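Local coordinates for protein enterotoxin-like toxin X (Staphylococcus aureus, PDB 5U75) that blocks phagocytosis and killing by human neutrophils, binding their surface glycoproteins in a sialic acid-dependent manner through a site for sialyl Lewis X, at residues Arg48-Ser53 / Leu95-Arg100; Pro79-Thr84 / Ile104-Tyr109. All coordinates share one frame; numbering follows the deposited sequence.

Interaction 1: Arg48-Ser53 / Leu95-Arg100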
loop_
_atom_site.group_PDB
_atom_site.type_symbol
_atom_site.label_atom_id
_atom_site.label_comp_id
_atom_site.label_asym_id
_atom_site.label_seq_id
_atom_site.Cartn_x
_atom_site.Cartn_y
_atom_site.Cartn_z
ATOM N N ARG A 48 -0.698 -4.922 -14.340
ATOM C CA ARG A 48 -1.498 -4.729 -13.106
ATOM C C ARG A 48 -1.031 -5.573 -11.907
ATOM O O ARG A 48 -1.806 -5.817 -10.965
ATOM C CB ARG A 48 -2.987 -4.957 -13.377
ATOM C CG ARG A 48 -3.518 -4.096 -14.519
ATOM C CD ARG A 48 -5.038 -4.046 -14.514
ATOM N NE ARG A 48 -5.610 -5.318 -14.950
ATOM C CZ ARG A 48 -5.905 -5.654 -16.212
ATOM N NH1 ARG A 48 -5.702 -4.810 -17.226
ATOM N NH2 ARG A 48 -6.417 -6.858 -16.469
ATOM N N ASN A 49 0.244 -5.980 -11.903
ATOM C CA ASN A 49 0.778 -6.733 -10.775
ATOM C C ASN A 49 0.816 -5.965 -9.445
ATOM O O ASN A 49 0.898 -6.577 -8.401
ATOM C CB ASN A 49 2.192 -7.231 -11.074
ATOM C CG ASN A 49 2.195 -8.489 -11.900
ATOM O OD1 ASN A 49 1.199 -9.209 -11.982
ATOM N ND2 ASN A 49 3.321 -8.765 -12.511
ATOM N N TRP A 50 0.800 -4.641 -9.489
ATOM C CA TRP A 50 0.739 -3.833 -8.238
ATOM C C TRP A 50 -0.703 -3.474 -7.877
ATOM O O TRP A 50 -0.931 -2.575 -7.054
ATOM C CB TRP A 50 1.535 -2.546 -8.390
ATOM C CG TRP A 50 3.012 -2.654 -8.544
ATOM C CD1 TRP A 50 3.781 -3.782 -8.651
ATOM C CD2 TRP A 50 3.912 -1.549 -8.601
ATOM N NE1 TRP A 50 5.105 -3.429 -8.756
ATOM C CE2 TRP A 50 5.214 -2.069 -8.748
ATOM C CE3 TRP A 50 3.739 -0.158 -8.549
ATOM C CZ2 TRP A 50 6.350 -1.241 -8.825
ATOM C CZ3 TRP A 50 4.861 0.663 -8.636
ATOM C CH2 TRP A 50 6.152 0.116 -8.769
ATOM N N VAL A 51 -1.685 -4.146 -8.478
ATOM C CA VAL A 51 -3.099 -3.815 -8.267
ATOM C C VAL A 51 -3.883 -5.083 -7.905
ATOM O O VAL A 51 -4.474 -5.191 -6.805
ATOM C CB VAL A 51 -3.708 -3.112 -9.523
ATOM C CG1 VAL A 51 -5.205 -2.874 -9.364
ATOM C CG2 VAL A 51 -2.992 -1.805 -9.842
ATOM N N TYR A 52 -3.921 -6.046 -8.830
ATOM C CA TYR A 52 -4.712 -7.264 -8.629
ATOM C C TYR A 52 -4.427 -8.258 -9.766
ATOM O O TYR A 52 -4.469 -7.892 -10.933
ATOM C CB TYR A 52 -6.240 -6.974 -8.584
ATOM C CG TYR A 52 -7.093 -8.206 -8.373
ATOM C CD1 TYR A 52 -7.576 -8.968 -9.468
ATOM C CD2 TYR A 52 -7.412 -8.637 -7.103
ATOM C CE1 TYR A 52 -8.336 -10.109 -9.260
ATOM C CE2 TYR A 52 -8.158 -9.778 -6.890
ATOM C CZ TYR A 52 -8.631 -10.504 -7.966
ATOM O OH TYR A 52 -9.368 -11.638 -7.728
ATOM N N SER A 53 -4.196 -9.503 -9.395
ATOM C CA SER A 53 -4.013 -10.573 -10.355
ATOM C C SER A 53 -4.432 -11.895 -9.765
ATOM O O SER A 53 -4.307 -12.098 -8.561
ATOM C CB SER A 53 -2.538 -10.630 -10.792
ATOM O OG SER A 53 -2.361 -11.644 -11.771
ATOM N N LEU A 95 8.613 -1.453 -0.821
ATOM C CA LEU A 95 7.394 -2.197 -0.446
ATOM C C LEU A 95 6.270 -1.258 -0.004
ATOM O O LEU A 95 5.117 -1.391 -0.438
ATOM C CB LEU A 95 7.749 -3.201 0.654
ATOM C CG LEU A 95 6.776 -4.331 0.915
ATOM C CD1 LEU A 95 6.488 -5.116 -0.371
ATOM C CD2 LEU A 95 7.346 -5.235 2.007
ATOM N N ASP A 96 6.615 -0.299 0.850
ATOM C CA ASP A 96 5.697 0.820 1.190
ATOM C C ASP A 96 5.105 1.476 -0.062
ATOM O O ASP A 96 3.896 1.675 -0.176
ATOM C CB ASP A 96 6.430 1.834 2.084
ATOM C CG ASP A 96 5.623 3.085 2.344
ATOM O OD1 ASP A 96 4.597 3.033 3.076
ATOM O OD2 ASP A 96 6.022 4.126 1.792
ATOM N N HIS A 97 5.953 1.765 -1.041
ATOM C CA HIS A 97 5.497 2.376 -2.269
ATOM C C HIS A 97 4.473 1.541 -3.004
ATOM O O HIS A 97 3.390 2.018 -3.335
ATOM C CB HIS A 97 6.644 2.688 -3.244
ATOM C CG HIS A 97 6.162 3.379 -4.467
ATOM N ND1 HIS A 97 5.959 4.739 -4.508
ATOM C CD2 HIS A 97 5.702 2.890 -5.642
ATOM C CE1 HIS A 97 5.448 5.068 -5.679
ATOM N NE2 HIS A 97 5.271 3.960 -6.382
ATOM N N ILE A 98 4.841 0.292 -3.265
ATOM C CA ILE A 98 3.992 -0.598 -4.058
ATOM C C ILE A 98 2.667 -0.872 -3.341
ATOM O O ILE A 98 1.605 -0.869 -3.964
ATOM C CB ILE A 98 4.734 -1.916 -4.392
ATOM C CG1 ILE A 98 5.955 -1.604 -5.276
ATOM C CG2 ILE A 98 3.796 -2.915 -5.062
ATOM C CD1 ILE A 98 6.916 -2.761 -5.446
ATOM N N ILE A 99 2.735 -1.076 -2.026
ATOM C CA ILE A 99 1.529 -1.276 -1.242
ATOM C C ILE A 99 0.602 -0.071 -1.333
ATOM O O ILE A 99 -0.588 -0.242 -1.599
ATOM C CB ILE A 99 1.841 -1.621 0.221
ATOM C CG1 ILE A 99 2.414 -3.035 0.284
ATOM C CG2 ILE A 99 0.588 -1.517 1.096
ATOM C CD1 ILE A 99 3.092 -3.359 1.598
ATOM N N ARG A 100 1.117 1.132 -1.123
ATOM C CA ARG A 100 0.240 2.314 -1.176
ATOM C C ARG A 100 -0.292 2.560 -2.580
ATOM O O ARG A 100 -1.443 2.977 -2.737
ATOM C CB ARG A 100 0.921 3.551 -0.596
ATOM C CG ARG A 100 1.343 3.370 0.836
ATOM C CD ARG A 100 1.450 4.680 1.593
ATOM N NE ARG A 100 2.364 4.572 2.704
ATOM C CZ ARG A 100 2.496 5.444 3.703
ATOM N NH1 ARG A 100 1.708 6.506 3.801
ATOM N NH2 ARG A 100 3.419 5.225 4.626
#
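Trp50 lies flat against Ile98, a residue of the helix 92-104 that packs across the mixed sheet of the beta-grasp domain. The methyl CG2 of Ile98 sits almost squarely over the five-membered ring of the indole, 3.6 Å from its centroid and only 12° off the normal, a clear CH-pi contact. The other branch runs on over the same face: Ile98 CG1 is 3.6 Å from Trp50 CE2, and its terminal CD1 reaches the indole rim at NE1, CE2 and CZ2. Both branches can reach the indole because CG2 stands anti to the backbone N while CG1 is anti to the carbonyl carbon (chi1 -64°).

At the far rim of the six-membered ring, His97 arrives with its own edge, CD2 lying 3.8 Å from Trp50 CZ3. The two ring planes are 72° apart, yet the approach is oblique. The imidazole is fixed from outside, its NE2 being hydrogen-bonded to Lys37 O, while Phe101 adds an edge-to-face contact to the indole. On the loop side, Asn45 OD1 takes the backbone N of Trp50, and Arg48 O accepts from both Val51 N and Tyr52 N, so the turn presenting the indole is tied at several points.

Away from the indole, Arg100 grips Asp96, one helical turn earlier, side-on, with NE and NH2 converging on a single carboxylate oxygen. The other oxygen, OD2, bonds to Tyr35 OH, which would be expected to stabilise the negative charge of this buried carboxylate. The shorter leg of the salt bridge joins Arg100 NE to Asp96 OD1 at 2.7 Å.

Interaction 2: Pro79-Thr84 / Ile104-Tyr109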
loop_
_atom_site.group_PDB
_atom_site.type_symbol
_atom_site.label_atom_id
_atom_site.label_comp_id
_atom_site.label_asym_id
_atom_site.label_seq_id
_atom_site.Cartn_x
_atom_site.Cartn_y
_atom_site.Cartn_z
ATOM N N PRO A 79 -12.218 -3.326 -0.294
ATOM C CA PRO A 79 -11.625 -3.458 -1.639
ATOM C C PRO A 79 -10.702 -4.669 -1.698
ATOM O O PRO A 79 -10.048 -4.956 -0.715
ATOM C CB PRO A 79 -10.865 -2.136 -1.823
ATOM C CG PRO A 79 -10.589 -1.642 -0.436
ATOM C CD PRO A 79 -11.737 -2.120 0.414
ATOM N N LYS A 80 -10.698 -5.390 -2.819
ATOM C CA LYS A 80 -9.857 -6.577 -2.975
ATOM C C LYS A 80 -8.703 -6.211 -3.914
ATOM O O LYS A 80 -8.911 -5.818 -5.068
ATOM C CB LYS A 80 -10.685 -7.751 -3.508
ATOM N N ARG A 81 -7.494 -6.259 -3.371
ATOM C CA ARG A 81 -6.280 -5.905 -4.106
ATOM C C ARG A 81 -5.168 -6.825 -3.654
ATOM O O ARG A 81 -5.191 -7.363 -2.551
ATOM C CB ARG A 81 -5.881 -4.455 -3.848
ATOM C CG ARG A 81 -6.855 -3.401 -4.362
ATOM C CD ARG A 81 -6.936 -3.368 -5.878
ATOM N NE ARG A 81 -7.776 -2.286 -6.377
ATOM C CZ ARG A 81 -9.113 -2.296 -6.466
ATOM N NH1 ARG A 81 -9.828 -3.322 -6.055
ATOM N NH2 ARG A 81 -9.747 -1.236 -6.965
ATOM N N ASN A 82 -4.198 -7.039 -4.534
ATOM C CA ASN A 82 -3.046 -7.841 -4.190
ATOM C C ASN A 82 -1.857 -7.424 -5.037
ATOM O O ASN A 82 -2.029 -6.795 -6.094
ATOM C CB ASN A 82 -3.353 -9.354 -4.323
ATOM C CG ASN A 82 -3.812 -9.765 -5.710
ATOM O OD1 ASN A 82 -3.077 -9.622 -6.686
ATOM N ND2 ASN A 82 -5.014 -10.314 -5.801
ATOM N N ILE A 83 -0.665 -7.725 -4.548
ATOM C CA ILE A 83 0.546 -7.364 -5.260
ATOM C C ILE A 83 1.350 -8.618 -5.551
ATOM O O ILE A 83 1.506 -9.484 -4.703
ATOM C CB ILE A 83 1.358 -6.260 -4.552
ATOM C CG1 ILE A 83 1.883 -6.718 -3.182
ATOM C CG2 ILE A 83 0.485 -5.001 -4.435
ATOM C CD1 ILE A 83 2.701 -5.673 -2.451
ATOM N N THR A 84 1.827 -8.706 -6.785
ATOM C CA THR A 84 2.569 -9.864 -7.260
ATOM C C THR A 84 4.008 -9.415 -7.473
ATOM O O THR A 84 4.266 -8.551 -8.318
ATOM C CB THR A 84 1.956 -10.429 -8.555
ATOM O OG1 THR A 84 0.578 -10.775 -8.331
ATOM C CG2 THR A 84 2.706 -11.687 -8.997
ATOM N N ILE A 104 -4.160 3.227 -3.597
ATOM C CA ILE A 104 -4.597 4.284 -4.497
ATOM C C ILE A 104 -5.518 3.729 -5.591
ATOM O O ILE A 104 -6.501 4.405 -5.970
ATOM C CB ILE A 104 -3.402 5.101 -5.079
ATOM C CG1 ILE A 104 -2.792 5.974 -3.976
ATOM C CG2 ILE A 104 -3.842 5.959 -6.283
ATOM C CD1 ILE A 104 -1.497 6.666 -4.348
ATOM N N SER A 105 -5.248 2.502 -6.066
ATOM C CA SER A 105 -6.101 1.868 -7.099
ATOM C C SER A 105 -7.555 1.590 -6.688
ATOM O O SER A 105 -8.370 1.296 -7.564
ATOM C CB SER A 105 -5.471 0.558 -7.630
ATOM O OG SER A 105 -5.649 -0.527 -6.729
ATOM N N TYR A 106 -7.888 1.620 -5.388
ATOM C CA TYR A 106 -9.312 1.591 -4.980
ATOM C C TYR A 106 -9.867 2.955 -4.556
ATOM O O TYR A 106 -11.057 3.059 -4.235
ATOM C CB TYR A 106 -9.592 0.546 -3.892
ATOM C CG TYR A 106 -8.969 0.793 -2.534
ATOM C CD1 TYR A 106 -9.388 1.864 -1.718
ATOM C CD2 TYR A 106 -8.005 -0.069 -2.027
ATOM C CE1 TYR A 106 -8.828 2.074 -0.482
ATOM C CE2 TYR A 106 -7.454 0.130 -0.770
ATOM C CZ TYR A 106 -7.879 1.210 -0.014
ATOM O OH TYR A 106 -7.349 1.427 1.209
ATOM N N GLY A 107 -9.014 3.970 -4.494
ATOM C CA GLY A 107 -9.438 5.315 -4.116
ATOM C C GLY A 107 -8.690 5.987 -2.984
ATOM O O GLY A 107 -9.003 7.135 -2.658
ATOM N N LEU A 108 -7.703 5.322 -2.374
ATOM C CA LEU A 108 -6.947 5.969 -1.299
ATOM C C LEU A 108 -6.231 7.220 -1.831
ATOM O O LEU A 108 -5.782 7.256 -2.973
ATOM C CB LEU A 108 -5.958 5.023 -0.603
ATOM C CG LEU A 108 -5.491 5.508 0.778
ATOM C CD1 LEU A 108 -6.599 5.383 1.827
ATOM C CD2 LEU A 108 -4.255 4.764 1.246
ATOM N N TYR A 109 -6.206 8.259 -1.007
ATOM C CA TYR A 109 -5.549 9.547 -1.323
ATOM C C TYR A 109 -6.156 10.359 -2.464
ATOM O O TYR A 109 -5.502 11.283 -2.974
ATOM C CB TYR A 109 -4.028 9.392 -1.553
ATOM C CG TYR A 109 -3.250 8.783 -0.419
ATOM C CD1 TYR A 109 -3.529 9.098 0.914
ATOM C CD2 TYR A 109 -2.192 7.924 -0.672
ATOM C CE1 TYR A 109 -2.801 8.551 1.943
ATOM C CE2 TYR A 109 -1.458 7.376 0.355
ATOM C CZ TYR A 109 -1.759 7.681 1.661
ATOM O OH TYR A 109 -1.013 7.129 2.659
#
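Ser105 OG is held by two groups: Arg81 NE, 2.8 Å from it, and the carbonyl O of Ala102 in the last turn of helix 92-104. This helix ends here in a Schellman motif, with Gly107 at positive phi, and Arg81 of the edge strand 75-86 clasps the chain just as it leaves the helix. The grip is side-on, because Arg81 NH2 also reaches Ser105 O at 2.9 Å. That second bond is nearly straight at the hydrogen (169°), although the nitrogen stands well above the carbonyl plane. A bend at chi2 (-67°) turns the arginine chain toward the helix end, and the remaining nitrogen, NH1, turns back to bond the carbonyl O of the preceding residue, Lys80. All three acceptors lie close to the guanidinium plane, which fixes the rotation of the group.

Tyr106 CB packs over one guanidinium face, while its ring stands at 79° to that plane. Over one face of this ring comes Pro79, whose CG makes a CH-pi contact 3.5 Å from the centroid. The phenol end is tied to the helix through Tyr106 OH and His103 ND1. The closest approach of the proline brings its CG within 3.4 Å of Tyr106 CD2.

How the interactions relate
Interactions 1 and 2 lie with their centres about 7 Å apart, and both draw on helix 92-104, interaction 1 on its body and interaction 2 on its C-terminal exit. Along the chain their segments alternate: loop 48-53, segment 79-84 on strand 75-86, helix 95-100, then the helix exit 104-109. The loop of interaction 1 runs beside the strand of interaction 2, joined to it by a probable hydrogen bond from Thr84 N to Asn49 O (2.8 Å) and another from Ser53 N to Asn82 OD1. Within the beta-grasp domain, loop and edge strand thus both meet the helix, the loop at its buried middle and the strand at its exit, near the surface.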